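Local coordinates for BH0236 protein (Bacillus halodurans, PDB 5T7A) that probably binds beta-1,3-glucan as a family 56 carbohydrate-binding module that takes part in recognition and hydrolysis of this polysaccharide, at residues N89-T101 and G106-R118. Residues are numbered along the deposited sequence; the frame is centred on the assembly and turned at random.
Sequences NLSSGDVLEYSFT and GPQYTTEWFTYSR. With EDO (1,2-ethanediol), chain E; EDO (1,2-ethanediol), chain D.
L96 and Y116, then Y98 and F114, form antiparallel hydrogen-bonded pairs that join strands 95-101 and 114-117, whose directions differ by 158°. Toward the chain end the zipper runs on, R118 N giving to D94 O and G93 N, at the turn S91-D94, to R118 O. In the other direction the pairing slips by one residue at 111-113. There T111 OG1 takes the place of a backbone carbonyl and accepts from F100 N at 3.0 Å, while donating to E112 O at 2.8 Å. Pairing resumes at T101 and T110, a non-hydrogen-bonded pair next to the bond from T111 N to F100 O; their OG1 atoms share a hydrogen bond (2.8 Å), and T101 OG1 also bonds to H63.

On the buried face of the sheet, Y98 CG sits between the backbone N and the carbonyl carbon (chi1 58°), swinging the ring toward strand 114-117. F114 CB makes a CH-pi contact over one face, 3.7 Å from the Y98 ring centroid, the two rings being oblique (39°). On the other face, W113 lies across strand 95-101: S99 CB makes a CH-pi contact 4.2 Å from the centroid of its six-membered ring, and ethanediol, a probable crystallisation additive, covers the opposite face, its O2 donating to E97 OE2 (2.8 Å).

The whole is a beta hairpin with an irregular second strand; 108-117 is the edge strand in the module's all-antiparallel beta-sandwich, where H30 stacks on F114.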
ATOM      1  N   ASN A  89       9.801   8.880   6.889  1.00 23.12           N
ATOM      2  CA  ASN A  89       9.716   9.662   8.116  1.00 27.00           C
ATOM      3  C   ASN A  89       8.533   9.550   9.023  1.00 26.80           C
ATOM      4  O   ASN A  89       8.214  10.505   9.724  1.00 28.45           O
ATOM      5  CB  ASN A  89      10.085  11.125   7.809  1.00 28.39           C
ATOM      6  CG  ASN A  89      11.447  11.217   7.195  1.00 28.40           C
ATOM      7  OD1 ASN A  89      11.634  11.825   6.133  1.00 32.30           O
ATOM      8  ND2 ASN A  89      12.417  10.508   7.817  1.00 25.52           N
ATOM      9  N   LEU A  90       7.900   8.370   9.083  1.00 25.69           N
ATOM     10  CA  LEU A  90       6.946   8.091  10.150  1.00 26.92           C
ATOM     11  C   LEU A  90       7.641   8.022  11.505  1.00 31.43           C
ATOM     12  O   LEU A  90       8.512   7.194  11.728  1.00 35.78           O
ATOM     13  CB  LEU A  90       6.192   6.772   9.931  1.00 27.12           C
ATOM     14  CG  LEU A  90       5.276   6.720   8.707  1.00 23.85           C
ATOM     15  CD1 LEU A  90       4.825   5.300   8.415  1.00 22.07           C
ATOM     16  CD2 LEU A  90       4.061   7.567   8.957  1.00 22.31           C
ATOM     17  N   SER A  91       7.261   8.912  12.404  1.00 35.83           N
ATOM     18  CA  SER A  91       7.730   8.810  13.784  1.00 38.42           C
ATOM     19  C   SER A  91       6.964   7.661  14.438  1.00 32.45           C
ATOM     20  O   SER A  91       5.912   7.226  13.999  1.00 30.42           O
ATOM     21  CB  SER A  91       7.558  10.138  14.552  1.00 36.02           C
ATOM     22  OG  SER A  91       8.070  11.219  13.771  1.00 42.92           O
ATOM     23  N   SER A  92       7.572   7.121  15.475  1.00 31.67           N
ATOM     24  CA  SER A  92       6.951   6.115  16.294  1.00 26.21           C
ATOM     25  C   SER A  92       5.659   6.681  16.809  1.00 25.96           C
ATOM     26  O   SER A  92       5.604   7.847  17.171  1.00 29.60           O
ATOM     27  CB  SER A  92       7.915   5.754  17.445  1.00 29.16           C
ATOM     28  OG  SER A  92       7.258   4.938  18.359  1.00 29.07           O
ATOM     29  N   GLY A  93       4.599   5.873  16.822  1.00 24.45           N
ATOM     30  CA  GLY A  93       3.261   6.377  17.069  1.00 25.63           C
ATOM     31  C   GLY A  93       2.444   6.920  15.882  1.00 23.55           C
ATOM     32  O   GLY A  93       1.237   7.105  16.037  1.00 24.25           O
ATOM     33  N   ASP A  94       3.083   7.221  14.745  1.00 23.61           N
ATOM     34  CA  ASP A  94       2.351   7.624  13.540  1.00 21.59           C
ATOM     35  C   ASP A  94       1.362   6.510  13.130  1.00 22.65           C
ATOM     36  O   ASP A  94       1.664   5.301  13.239  1.00 22.27           O
ATOM     37  CB  ASP A  94       3.282   8.042  12.411  1.00 24.77           C
ATOM     38  CG  ASP A  94       3.985   9.344  12.699  1.00 23.07           C
ATOM     39  OD1 ASP A  94       3.596   9.974  13.657  1.00 29.31           O
ATOM     40  OD2 ASP A  94       4.863   9.743  11.934  1.00 29.70           O
ATOM     41  N   VAL A  95       0.135   6.910  12.769  1.00 20.10           N
ATOM     42  CA  VAL A  95      -0.844   5.996  12.175  1.00 17.69           C
ATOM     43  C   VAL A  95      -0.921   6.221  10.636  1.00 14.89           C
ATOM     44  O   VAL A  95      -1.255   7.302  10.137  1.00 17.15           O
ATOM     45  CB  VAL A  95      -2.239   6.059  12.835  1.00 18.95           C
ATOM     46  CG1 VAL A  95      -3.270   5.311  12.061  1.00 18.06           C
ATOM     47  CG2 VAL A  95      -2.186   5.546  14.258  1.00 20.39           C
ATOM     48  N   LEU A  96      -0.639   5.166   9.882  1.00 13.39           N
ATOM     49  CA  LEU A  96      -0.726   5.216   8.413  1.00 12.50           C
ATOM     50  C   LEU A  96      -1.948   4.401   8.011  1.00 12.21           C
ATOM     51  O   LEU A  96      -2.080   3.229   8.326  1.00 11.69           O
ATOM     52  CB  LEU A  96       0.564   4.638   7.813  1.00 13.44           C
ATOM     53  CG  LEU A  96       0.518   4.382   6.297  1.00 12.19           C
ATOM     54  CD1 LEU A  96       0.536   5.691   5.553  1.00 13.28           C
ATOM     55  CD2 LEU A  96       1.764   3.579   5.954  1.00 12.76           C
ATOM     56  N   GLU A  97      -2.857   5.056   7.288  1.00 11.50           N
ATOM     57  CA  GLU A  97      -4.014   4.371   6.717  1.00 11.86           C
ATOM     58  C   GLU A  97      -3.821   4.354   5.211  1.00  9.93           C
ATOM     59  O   GLU A  97      -3.384   5.337   4.631  1.00 10.32           O
ATOM     60  CB  GLU A  97      -5.329   5.017   7.139  1.00 15.23           C
ATOM     61  CG  GLU A  97      -5.703   4.626   8.600  1.00 19.69           C
ATOM     62  CD  GLU A  97      -6.938   5.337   9.027  1.00 21.93           C
ATOM     63  OE1 GLU A  97      -6.810   6.557   9.278  1.00 23.93           O
ATOM     64  OE2 GLU A  97      -8.000   4.671   9.111  1.00 25.38           O
ATOM     65  N   TYR A  98      -4.201   3.255   4.554  1.00  9.09           N
ATOM     66  CA  TYR A  98      -3.865   3.079   3.158  1.00  9.03           C
ATOM     67  C   TYR A  98      -4.868   2.161   2.508  1.00  9.22           C
ATOM     68  O   TYR A  98      -5.415   1.249   3.124  1.00 10.23           O
ATOM     69  CB  TYR A  98      -2.455   2.534   2.969  1.00  9.65           C
ATOM     70  CG  TYR A  98      -2.172   1.215   3.637  1.00  9.05           C
ATOM     71  CD1 TYR A  98      -1.863   1.155   5.001  1.00  9.14           C
ATOM     72  CD2 TYR A  98      -2.138   0.026   2.927  1.00  8.23           C
ATOM     73  CE1 TYR A  98      -1.604  -0.027   5.624  1.00  8.74           C
ATOM     74  CE2 TYR A  98      -1.884  -1.149   3.523  1.00  8.24           C
ATOM     75  CZ  TYR A  98      -1.608  -1.218   4.850  1.00  8.72           C
ATOM     76  OH  TYR A  98      -1.349  -2.434   5.437  1.00  9.62           O
ATOM     77  N   SER A  99      -5.192   2.500   1.255  1.00  9.25           N
ATOM     78  CA  SER A  99      -6.097   1.679   0.429  0.58  9.01           C
ATOM     79  C   SER A  99      -5.552   1.660  -0.966  1.00  8.84           C
ATOM     80  O   SER A  99      -4.614   2.424  -1.271  1.00  9.16           O
ATOM     81  CB  SER A  99      -7.480   2.235   0.430  0.58  8.88           C
ATOM     82  OG  SER A  99      -7.472   3.595  -0.004  0.58  9.04           O
ATOM     83  N   PHE A 100      -6.076   0.764  -1.799  1.00  7.63           N
ATOM     84  CA  PHE A 100      -5.579   0.614  -3.145  1.00  7.64           C
ATOM     85  C   PHE A 100      -6.659   0.688  -4.185  1.00  7.93           C
ATOM     86  O   PHE A 100      -7.786   0.231  -3.949  1.00  9.05           O
ATOM     87  CB  PHE A 100      -4.856  -0.741  -3.310  1.00  7.19           C
ATOM     88  CG  PHE A 100      -3.768  -0.962  -2.277  1.00  7.35           C
ATOM     89  CD1 PHE A 100      -2.489  -0.525  -2.489  1.00  7.30           C
ATOM     90  CD2 PHE A 100      -4.074  -1.616  -1.075  1.00  7.37           C
ATOM     91  CE1 PHE A 100      -1.486  -0.750  -1.522  1.00  7.10           C
ATOM     92  CE2 PHE A 100      -3.114  -1.812  -0.152  1.00  7.43           C
ATOM     93  CZ  PHE A 100      -1.814  -1.382  -0.338  1.00  7.00           C
ATOM     94  N   THR A 101      -6.252   1.131  -5.374  1.00  8.22           N
ATOM     95  CA  THR A 101      -7.083   0.951  -6.556  1.00  8.88           C
ATOM     96  C   THR A 101      -6.187   0.171  -7.522  1.00  8.73           C
ATOM     97  O   THR A 101      -5.132   0.678  -7.903  1.00  8.85           O
ATOM     98  CB  THR A 101      -7.572   2.302  -7.127  1.00  9.88           C
ATOM     99  OG1 THR A 101      -8.434   2.954  -6.187  1.00 10.80           O
ATOM    100  CG2 THR A 101      -8.322   2.079  -8.432  1.00 10.05           C
ATOM    101  N   GLY A 106      -8.844  -5.527 -17.043  1.00 12.01           N
ATOM    102  CA  GLY A 106      -9.511  -4.409 -17.709  1.00 11.08           C
ATOM    103  C   GLY A 106     -10.033  -3.365 -16.740  1.00 10.02           C
ATOM    104  O   GLY A 106      -9.528  -2.233 -16.720  1.00 12.81           O
ATOM    105  N   PRO A 107     -11.003  -3.745 -15.913  1.00 10.36           N
ATOM    106  CA  PRO A 107     -11.544  -2.814 -14.904  1.00 11.51           C
ATOM    107  C   PRO A 107     -10.604  -2.619 -13.757  1.00 11.27           C
ATOM    108  O   PRO A 107      -9.564  -3.294 -13.686  1.00 11.18           O
ATOM    109  CB  PRO A 107     -12.743  -3.527 -14.360  1.00 12.39           C
ATOM    110  CG  PRO A 107     -12.928  -4.697 -15.225  1.00 14.46           C
ATOM    111  CD  PRO A 107     -11.675  -5.023 -15.853  1.00 11.47           C
ATOM    112  N   GLN A 108     -10.968  -1.679 -12.897  1.00 11.37           N
ATOM    113  CA  GLN A 108     -10.238  -1.436 -11.659  1.00 11.28           C
ATOM    114  C   GLN A 108     -11.172  -1.599 -10.460  1.00 11.59           C
ATOM    115  O   GLN A 108     -12.395  -1.507 -10.532  1.00 12.03           O
ATOM    116  CB  GLN A 108      -9.587  -0.074 -11.623  1.00 11.59           C
ATOM    117  CG  GLN A 108     -10.582   1.067 -11.789  1.00 12.69           C
ATOM    118  CD  GLN A 108      -9.864   2.424 -11.702  1.00 11.93           C
ATOM    119  OE1 GLN A 108      -8.763   2.602 -12.247  1.00 14.75           O
ATOM    120  NE2 GLN A 108     -10.434   3.342 -10.984  1.00 14.59           N
ATOM    121  N   TYR A 109     -10.525  -1.864  -9.345  1.00  9.12           N
ATOM    122  CA  TYR A 109     -11.184  -2.154  -8.099  1.00  8.93           C
ATOM    123  C   TYR A 109     -10.491  -1.431  -6.959  1.00  8.41           C
ATOM    124  O   TYR A 109      -9.289  -1.268  -6.978  1.00  8.69           O
ATOM    125  CB  TYR A 109     -11.165  -3.689  -7.832  1.00  8.88           C
ATOM    126  CG  TYR A 109     -11.732  -4.467  -8.990  1.00  9.69           C
ATOM    127  CD1 TYR A 109     -13.096  -4.649  -9.127  1.00 10.87           C
ATOM    128  CD2 TYR A 109     -10.894  -4.976  -9.986  1.00 10.94           C
ATOM    129  CE1 TYR A 109     -13.617  -5.279 -10.235  1.00 10.64           C
ATOM    130  CE2 TYR A 109     -11.412  -5.647 -11.086  1.00 11.76           C
ATOM    131  CZ  TYR A 109     -12.771  -5.812 -11.176  1.00 12.83           C
ATOM    132  OH  TYR A 109     -13.333  -6.511 -12.275  1.00 12.63           O
ATOM    133  N   THR A 110     -11.249  -1.025  -5.945  1.00  7.82           N
ATOM    134  CA  THR A 110     -10.695  -0.329  -4.793  1.00  8.45           C
ATOM    135  C   THR A 110     -10.963  -1.032  -3.491  1.00  8.21           C
ATOM    136  O   THR A 110     -12.072  -1.523  -3.242  1.00  9.33           O
ATOM    137  CB  THR A 110     -11.267   1.100  -4.748  1.00  8.36           C
ATOM    138  OG1 THR A 110     -10.963   1.823  -5.986  1.00  9.20           O
ATOM    139  CG2 THR A 110     -10.723   1.910  -3.578  1.00  9.63           C
ATOM    140  N   THR A 111      -9.941  -1.090  -2.663  1.00  8.19           N
ATOM    141  CA  THR A 111     -10.043  -1.749  -1.394  1.00  8.52           C
ATOM    142  C   THR A 111     -10.553  -0.802  -0.277  1.00  8.28           C
ATOM    143  O   THR A 111     -10.557   0.397  -0.406  1.00  9.46           O
ATOM    144  CB  THR A 111      -8.661  -2.306  -0.963  1.00  8.73           C
ATOM    145  OG1 THR A 111      -7.796  -1.258  -0.470  1.00  8.19           O
ATOM    146  CG2 THR A 111      -8.001  -3.070  -2.064  1.00  8.84           C
ATOM    147  N   GLU A 112     -10.863  -1.417   0.840  1.00  9.41           N
ATOM    148  CA  GLU A 112     -11.068  -0.754   2.083  1.00  9.64           C
ATOM    149  C   GLU A 112      -9.792  -0.095   2.539  1.00 10.18           C
ATOM    150  O   GLU A 112      -8.742  -0.325   1.971  1.00  9.05           O
ATOM    151  CB  GLU A 112     -11.517  -1.800   3.137  1.00 10.62           C
ATOM    152  CG  GLU A 112     -10.385  -2.697   3.583  1.00 12.05           C
ATOM    153  CD  GLU A 112     -10.857  -3.988   4.179  1.00 14.35           C
ATOM    154  OE1 GLU A 112     -11.282  -4.861   3.404  1.00 13.98           O
ATOM    155  OE2 GLU A 112     -10.765  -4.086   5.433  1.00 17.89           O
ATOM    156  N   TRP A 113      -9.886   0.712   3.602  1.00  9.83           N
ATOM    157  CA  TRP A 113      -8.757   1.309   4.245  1.00 10.06           C
ATOM    158  C   TRP A 113      -8.188   0.367   5.270  1.00 11.64           C
ATOM    159  O   TRP A 113      -8.897  -0.095   6.186  1.00 13.43           O
ATOM    160  CB  TRP A 113      -9.160   2.597   4.951  1.00 12.01           C
ATOM    161  CG  TRP A 113      -9.466   3.690   4.033  1.00 12.45           C
ATOM    162  CD1 TRP A 113     -10.722   4.086   3.575  1.00 14.01           C
ATOM    163  CD2 TRP A 113      -8.529   4.606   3.474  1.00 12.42           C
ATOM    164  NE1 TRP A 113     -10.589   5.153   2.712  1.00 16.23           N
ATOM    165  CE2 TRP A 113      -9.253   5.503   2.650  1.00 14.22           C
ATOM    166  CE3 TRP A 113      -7.149   4.746   3.571  1.00 12.24           C
ATOM    167  CZ2 TRP A 113      -8.626   6.531   1.969  1.00 14.67           C
ATOM    168  CZ3 TRP A 113      -6.547   5.751   2.900  1.00 13.55           C
ATOM    169  CH2 TRP A 113      -7.277   6.626   2.109  1.00 14.08           C
ATOM    170  N   PHE A 114      -6.893   0.073   5.152  1.00  9.69           N
ATOM    171  CA  PHE A 114      -6.112  -0.646   6.118  1.00 10.32           C
ATOM    172  C   PHE A 114      -5.390   0.327   7.029  1.00 11.66           C
ATOM    173  O   PHE A 114      -5.240   1.497   6.687  1.00 11.67           O
ATOM    174  CB  PHE A 114      -5.077  -1.558   5.412  1.00 10.51           C
ATOM    175  CG  PHE A 114      -5.725  -2.515   4.463  1.00 10.58           C
ATOM    176  CD1 PHE A 114      -6.360  -3.668   4.932  1.00 11.48           C
ATOM    177  CD2 PHE A 114      -5.685  -2.283   3.112  1.00 11.74           C
ATOM    178  CE1 PHE A 114      -7.004  -4.531   4.054  1.00 11.04           C
ATOM    179  CE2 PHE A 114      -6.298  -3.153   2.217  1.00 10.88           C
ATOM    180  CZ  PHE A 114      -6.917  -4.290   2.687  1.00 11.05           C
ATOM    181  N   THR A 115      -4.953  -0.164   8.193  1.00 11.89           N
ATOM    182  CA  THR A 115      -4.253   0.695   9.182  1.00 13.27           C
ATOM    183  C   THR A 115      -2.970   0.046   9.650  1.00 11.09           C
ATOM    184  O   THR A 115      -2.943  -1.201   9.794  1.00 12.11           O
ATOM    185  CB  THR A 115      -5.185   1.124  10.383  1.00 15.08           C
ATOM    186  OG1 THR A 115      -4.521   2.131  11.147  1.00 21.60           O
ATOM    187  CG2 THR A 115      -5.548  -0.021  11.163  1.00 20.25           C
ATOM    188  N   TYR A 116      -1.949   0.873   9.816  1.00 11.61           N
ATOM    189  CA  TYR A 116      -0.659   0.472  10.338  1.00 11.25           C
ATOM    190  C   TYR A 116      -0.217   1.471  11.396  1.00 12.65           C
ATOM    191  O   TYR A 116      -0.272   2.677  11.156  1.00 14.11           O
ATOM    192  CB  TYR A 116       0.391   0.438   9.198  1.00 11.68           C
ATOM    193  CG  TYR A 116       1.800   0.282   9.674  1.00 10.45           C
ATOM    194  CD1 TYR A 116       2.227  -0.972  10.109  1.00 12.74           C
ATOM    195  CD2 TYR A 116       2.712   1.314   9.621  1.00 11.19           C
ATOM    196  CE1 TYR A 116       3.505  -1.124  10.601  1.00 12.45           C
ATOM    197  CE2 TYR A 116       4.004   1.172  10.114  1.00 12.29           C
ATOM    198  CZ  TYR A 116       4.392  -0.034  10.610  1.00 12.09           C
ATOM    199  OH  TYR A 116       5.704  -0.091  11.074  1.00 15.35           O
ATOM    200  N   SER A 117       0.208   1.038  12.587  0.50 13.46           N
ATOM    201  CA  SER A 117       0.821   1.977  13.549  0.50 13.92           C
ATOM    202  C   SER A 117       2.308   1.724  13.623  0.50 13.94           C
ATOM    203  O   SER A 117       2.748   0.591  13.867  0.50 15.44           O
ATOM    204  CB  SER A 117       0.201   1.901  14.967  0.50 14.51           C
ATOM    205  OG  SER A 117       0.702   2.879  15.902  0.50 16.05           O
ATOM    206  N   ARG A 118       3.069   2.769  13.385  1.00 15.33           N
ATOM    207  CA  ARG A 118       4.546   2.725  13.409  1.00 16.28           C
ATOM    208  C   ARG A 118       5.099   2.601  14.816  1.00 20.77           C
ATOM    209  O   ARG A 118       4.520   3.172  15.742  1.00 19.27           O
ATOM    210  CB  ARG A 118       5.127   3.981  12.832  1.00 15.58           C
ATOM    211  CG  ARG A 118       6.624   3.994  12.672  1.00 16.16           C
ATOM    212  CD  ARG A 118       7.143   2.917  11.726  1.00 16.09           C
ATOM    213  NE  ARG A 118       8.604   2.799  11.756  1.00 15.91           N
ATOM    214  CZ  ARG A 118       9.257   2.133  12.695  1.00 16.44           C
ATOM    215  NH1 ARG A 118       8.613   1.543  13.696  1.00 18.09           N
ATOM    216  NH2 ARG A 118      10.578   2.086  12.647  1.00 17.90           N
ATOM    217  OXT ARG A 118       6.139   1.980  15.016  1.00 20.98           O
TER
HETATM  218  C1  EDO E1103      -9.231   6.884   6.280  1.00 39.05           C
HETATM  219  O1  EDO E1103      -9.696   8.216   6.414  1.00 37.91           O
HETATM  220  C2  EDO E1103     -10.422   6.008   6.507  1.00 37.49           C
HETATM  221  O2  EDO E1103     -10.335   5.348   7.764  1.00 38.35           O
HETATM  222  C1  EDO D1102      -8.605   1.475 -17.060  1.00 21.35           C
HETATM  223  O1  EDO D1102      -9.047   0.805 -18.281  1.00 26.07           O
HETATM  224  C2  EDO D1102      -8.641   0.430 -16.012  1.00 22.40           C
HETATM  225  O2  EDO D1102      -9.856   0.321 -15.515  1.00 25.79           O
HETATM  226  O   HOH W   1       7.671   2.465  16.989  1.00 29.49           O
HETATM  227  O   HOH W   2      -8.292   1.970   8.539  1.00 26.87           O
HETATM  228  O   HOH W   3      -1.507  -2.756   8.111  1.00 12.25           O